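Local coordinates for putative lipoprotein YcdA (PDB 4R4G) that is of unknown function but is a putative lipoprotein, probably tethered to the cell membrane, with an Ig-like N-terminal domain and a C-terminal domain of helices and strands, at residues M299-N302 against D303-W307; S265-Y268 against E269-V272. One frame throughout, in Å; residues are numbered along the deposited sequence.

Interaction 1 (M299-N302 against D303-W307)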
loop_
_atom_site.group_PDB
_atom_site.type_symbol
_atom_site.label_atom_id
_atom_site.label_comp_id
_atom_site.label_asym_id
_atom_site.label_seq_id
_atom_site.Cartn_x
_atom_site.Cartn_y
_atom_site.Cartn_z
HETATM N N MSE A 299 -2.279 6.329 0.479
HETATM C CA MSE A 299 -3.710 6.015 0.429
HETATM C C MSE A 299 -4.337 6.440 1.739
HETATM O O MSE A 299 -3.650 6.444 2.763
HETATM C CB MSE A 299 -3.953 4.506 0.215
HETATM C CG MSE A 299 -3.351 3.921 -1.052
HETATM SE SE MSE A 299 -4.064 4.670 -2.666
HETATM C CE MSE A 299 -5.859 3.873 -2.703
ATOM N N LYS A 300 -5.638 6.747 1.735
ATOM C CA LYS A 300 -6.335 7.165 2.943
ATOM C C LYS A 300 -7.611 6.355 3.101
ATOM O O LYS A 300 -8.430 6.310 2.182
ATOM C CB LYS A 300 -6.617 8.684 2.896
ATOM C CG LYS A 300 -5.440 9.529 3.414
ATOM C CD LYS A 300 -5.465 11.005 2.961
ATOM C CE LYS A 300 -4.527 11.872 3.786
ATOM N NZ LYS A 300 -4.331 13.227 3.195
ATOM N N LYS A 301 -7.769 5.705 4.273
ATOM C CA LYS A 301 -8.920 4.856 4.612
ATOM C C LYS A 301 -10.076 5.666 5.215
ATOM O O LYS A 301 -9.842 6.597 5.988
ATOM C CB LYS A 301 -8.483 3.754 5.598
ATOM C CG LYS A 301 -9.541 2.692 5.913
ATOM C CD LYS A 301 -9.034 1.640 6.892
ATOM C CE LYS A 301 -9.223 1.985 8.358
ATOM N NZ LYS A 301 -8.676 0.920 9.254
ATOM N N ASN A 302 -11.319 5.286 4.883
ATOM C CA ASN A 302 -12.516 5.916 5.425
ATOM C C ASN A 302 -13.058 5.058 6.607
ATOM O O ASN A 302 -12.300 4.263 7.178
ATOM C CB ASN A 302 -13.559 6.153 4.318
ATOM C CG ASN A 302 -14.340 4.958 3.812
ATOM O OD1 ASN A 302 -14.044 3.790 4.088
ATOM N ND2 ASN A 302 -15.406 5.242 3.090
ATOM N N ASP A 303 -14.347 5.244 6.986
ATOM C CA ASP A 303 -14.982 4.509 8.091
ATOM C C ASP A 303 -15.317 3.069 7.685
ATOM O O ASP A 303 -15.095 2.146 8.471
ATOM C CB ASP A 303 -16.272 5.212 8.580
ATOM C CG ASP A 303 -16.211 6.726 8.651
ATOM O OD1 ASP A 303 -16.304 7.383 7.567
ATOM O OD2 ASP A 303 -16.110 7.259 9.780
ATOM N N ILE A 304 -15.853 2.895 6.455
ATOM C CA ILE A 304 -16.304 1.638 5.841
ATOM C C ILE A 304 -15.104 0.861 5.193
ATOM O O ILE A 304 -15.321 -0.081 4.431
ATOM C CB ILE A 304 -17.469 2.008 4.853
ATOM C CG1 ILE A 304 -18.806 2.269 5.611
ATOM C CG2 ILE A 304 -17.659 1.089 3.630
ATOM C CD1 ILE A 304 -19.450 1.081 6.460
ATOM N N ASP A 305 -13.855 1.192 5.611
ATOM C CA ASP A 305 -12.573 0.600 5.194
ATOM C C ASP A 305 -12.449 0.526 3.656
ATOM O O ASP A 305 -12.479 -0.543 3.029
ATOM C CB ASP A 305 -12.309 -0.758 5.870
ATOM C CG ASP A 305 -11.722 -0.637 7.273
ATOM O OD1 ASP A 305 -12.172 0.257 8.041
ATOM O OD2 ASP A 305 -10.822 -1.436 7.610
ATOM N N GLN A 306 -12.348 1.719 3.073
ATOM C CA GLN A 306 -12.185 1.972 1.657
ATOM C C GLN A 306 -10.983 2.857 1.494
ATOM O O GLN A 306 -10.851 3.843 2.217
ATOM C CB GLN A 306 -13.431 2.626 1.080
ATOM C CG GLN A 306 -14.631 1.716 1.020
ATOM C CD GLN A 306 -15.830 2.471 0.538
ATOM O OE1 GLN A 306 -16.088 3.607 0.941
ATOM N NE2 GLN A 306 -16.592 1.869 -0.354
ATOM N N TRP A 307 -10.085 2.503 0.590
ATOM C CA TRP A 307 -8.879 3.285 0.406
ATOM C C TRP A 307 -8.982 4.197 -0.812
ATOM O O TRP A 307 -9.513 3.807 -1.852
ATOM C CB TRP A 307 -7.671 2.368 0.322
ATOM C CG TRP A 307 -7.408 1.649 1.608
ATOM C CD1 TRP A 307 -7.927 0.449 1.999
ATOM C CD2 TRP A 307 -6.604 2.113 2.692
ATOM N NE1 TRP A 307 -7.463 0.119 3.251
ATOM C CE2 TRP A 307 -6.648 1.125 3.703
ATOM C CE3 TRP A 307 -5.839 3.272 2.914
ATOM C CZ2 TRP A 307 -5.920 1.238 4.891
ATOM C CZ3 TRP A 307 -5.137 3.396 4.103
ATOM C CH2 TRP A 307 -5.166 2.382 5.068
#
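Met299, present as selenomethionine, brings its CB to 3.5 Å from Trp307 CE3, at an oblique approach to the indole. Its chain folds back at chi2 and chi3, which carries CE to 3.7 Å from Trp307 C, and helix 145-157 packs on both residues through Ser146 and Ala149. Lys300 takes part through its backbone: Lys300 O receives the CA-H of Trp307. The next residue lies on the indole. Lys301 CB stands 3.5 Å from the centroid of the six-membered ring of Trp307 and 4° off its normal, a CH-pi contact over the face. The lysine is extended as far as CD, then a chi3 of 88° bends CE alongside Asp305, and Lys301 NZ forms a salt bridge with Asp305 OD2 at 3.6 Å. Replacing Trp307 with an alanine would probably leave Lys301 CB and Met299 CB without their aromatic partner and let the lysine chain swing. At Asn302 both backbone and amide bind Gln306: Asn302 N donates to Gln306 O at 3.1 Å, and Asn302 ND2 reaches a lone pair of Gln306 OE1 at 2.8 Å, the two amide planes 25° apart. Gln306 N returns a weak bond to Asn302 OD1. With Lys301 and Trp307 as a non-hydrogen-bonded antiparallel pair, this is the closing end of a beta hairpin between strands 293-301 and 307-308.

Interaction 2 (S265-Y268 against E269-V272)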
loop_
_atom_site.group_PDB
_atom_site.type_symbol
_atom_site.label_atom_id
_atom_site.label_comp_id
_atom_site.label_asym_id
_atom_site.label_seq_id
_atom_site.Cartn_x
_atom_site.Cartn_y
_atom_site.Cartn_z
ATOM N N SER A 265 1.144 19.674 -51.230
ATOM C CA SER A 265 0.406 20.902 -50.925
ATOM C C SER A 265 -0.407 20.794 -49.614
ATOM O O SER A 265 -1.517 21.347 -49.507
ATOM C CB SER A 265 -0.509 21.248 -52.096
ATOM O OG SER A 265 -1.164 20.095 -52.606
ATOM N N ALA A 266 0.174 20.110 -48.608
ATOM C CA ALA A 266 -0.439 19.904 -47.302
ATOM C C ALA A 266 -0.057 21.034 -46.351
ATOM O O ALA A 266 1.134 21.270 -46.110
ATOM C CB ALA A 266 -0.024 18.554 -46.730
ATOM N N SER A 267 -1.077 21.742 -45.822
ATOM C CA SER A 267 -0.890 22.861 -44.898
ATOM C C SER A 267 -0.390 22.388 -43.529
ATOM O O SER A 267 -0.316 21.181 -43.268
ATOM C CB SER A 267 -2.184 23.658 -44.741
ATOM O OG SER A 267 -3.237 22.917 -44.149
ATOM N N TYR A 268 -0.030 23.347 -42.660
ATOM C CA TYR A 268 0.427 23.059 -41.310
ATOM C C TYR A 268 -0.733 22.465 -40.503
ATOM O O TYR A 268 -0.498 21.568 -39.702
ATOM C CB TYR A 268 0.995 24.322 -40.645
ATOM C CG TYR A 268 1.587 24.089 -39.272
ATOM C CD1 TYR A 268 2.877 23.583 -39.124
ATOM C CD2 TYR A 268 0.873 24.402 -38.120
ATOM C CE1 TYR A 268 3.430 23.370 -37.861
ATOM C CE2 TYR A 268 1.419 24.202 -36.852
ATOM C CZ TYR A 268 2.698 23.684 -36.728
ATOM O OH TYR A 268 3.241 23.487 -35.482
ATOM N N GLU A 269 -1.983 22.916 -40.760
ATOM C CA GLU A 269 -3.174 22.407 -40.078
ATOM C C GLU A 269 -3.445 20.944 -40.484
ATOM O O GLU A 269 -3.608 20.098 -39.590
ATOM C CB GLU A 269 -4.404 23.296 -40.346
ATOM C CG GLU A 269 -5.490 23.149 -39.285
ATOM C CD GLU A 269 -6.862 23.728 -39.584
ATOM O OE1 GLU A 269 -7.187 23.935 -40.776
ATOM O OE2 GLU A 269 -7.641 23.916 -38.620
ATOM N N GLU A 270 -3.472 20.653 -41.820
ATOM C CA GLU A 270 -3.688 19.308 -42.388
ATOM C C GLU A 270 -2.752 18.262 -41.741
ATOM O O GLU A 270 -3.217 17.216 -41.267
ATOM C CB GLU A 270 -3.444 19.314 -43.907
ATOM C CG GLU A 270 -4.538 19.917 -44.775
ATOM C CD GLU A 270 -4.081 20.240 -46.188
ATOM O OE1 GLU A 270 -3.789 19.297 -46.960
ATOM O OE2 GLU A 270 -4.008 21.446 -46.519
ATOM N N ALA A 271 -1.433 18.583 -41.719
ATOM C CA ALA A 271 -0.342 17.772 -41.189
ATOM C C ALA A 271 -0.414 17.618 -39.670
ATOM O O ALA A 271 -0.094 16.540 -39.170
ATOM C CB ALA A 271 0.992 18.376 -41.586
ATOM N N VAL A 272 -0.825 18.682 -38.938
ATOM C CA VAL A 272 -0.970 18.641 -37.476
ATOM C C VAL A 272 -2.115 17.687 -37.125
ATOM O O VAL A 272 -1.926 16.794 -36.304
ATOM C CB VAL A 272 -1.162 20.054 -36.851
ATOM C CG1 VAL A 272 -1.868 19.992 -35.492
ATOM C CG2 VAL A 272 0.175 20.768 -36.715
HETATM O O HOH W 1 -5.892 22.973 -43.359
#
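Ser267 and Glu270 grip each other through reciprocal bonds, and these form the close-knit part of the contact. Ser267 OG accepts from Glu270 N at 3.3 Å along a nearly straight line (170°), which marks Ser267 as the N-cap. In return, Glu270 OE2 takes two donors on the same face of its carboxylate: Ser267 N, at 3.0 Å, arrives from above the plane, whereas Ser267 OG, at 2.9 Å, comes in on the anti side. A chi1 of 64° sets OG between the backbone N and the carbonyl carbon of Ser267, a position from which it can serve both the amide and the carboxylate of Glu270. The carboxylate of Glu270 lies beside the first turn, where the helix dipole would probably favour its negative charge. The helical bond from Ala271 N to Ser267 O follows, and Tyr260 of helix 248-260 packs on both Ala266 and buried Ala271.

The solvent flank of the cap is looser: a water bridges Ser267 OG and Glu269 OE1, donating to each, while Glu269 OE2 forms a salt bridge with Lys273. Separate from it, and also loose, is exposed Tyr268, whose ring has Val272 CG2 over one face, 3.9 Å from the ring centroid. The chi1 of -176° turns the ring from the backbone N toward the next helical turn. Together, the paired serine and glutamate side-chain-to-backbone bonds form a capping box at the N-terminus of helix 268-283.

In the fold
Both contacts belong to the C-terminal part of the chain, inside the DUF5105 domain, yet their centres lie about 51 Å apart and their nearest atoms about 36 Å apart, so neither can influence the other by direct touch. Interaction 2 comes first: it opens helix 268-283, just after helix 248-260, at a surface site with its centre about 48 Å from the centre of the chain. Strand 293-301 follows that helix as the next regular element and ends in interaction 1, its centre about 12 Å from that of the chain, where the chain turns back into strand 307-308 of the same mixed sheet. The pair thus marks a helix start on an outlying helical arm and a strand reversal in the sheet.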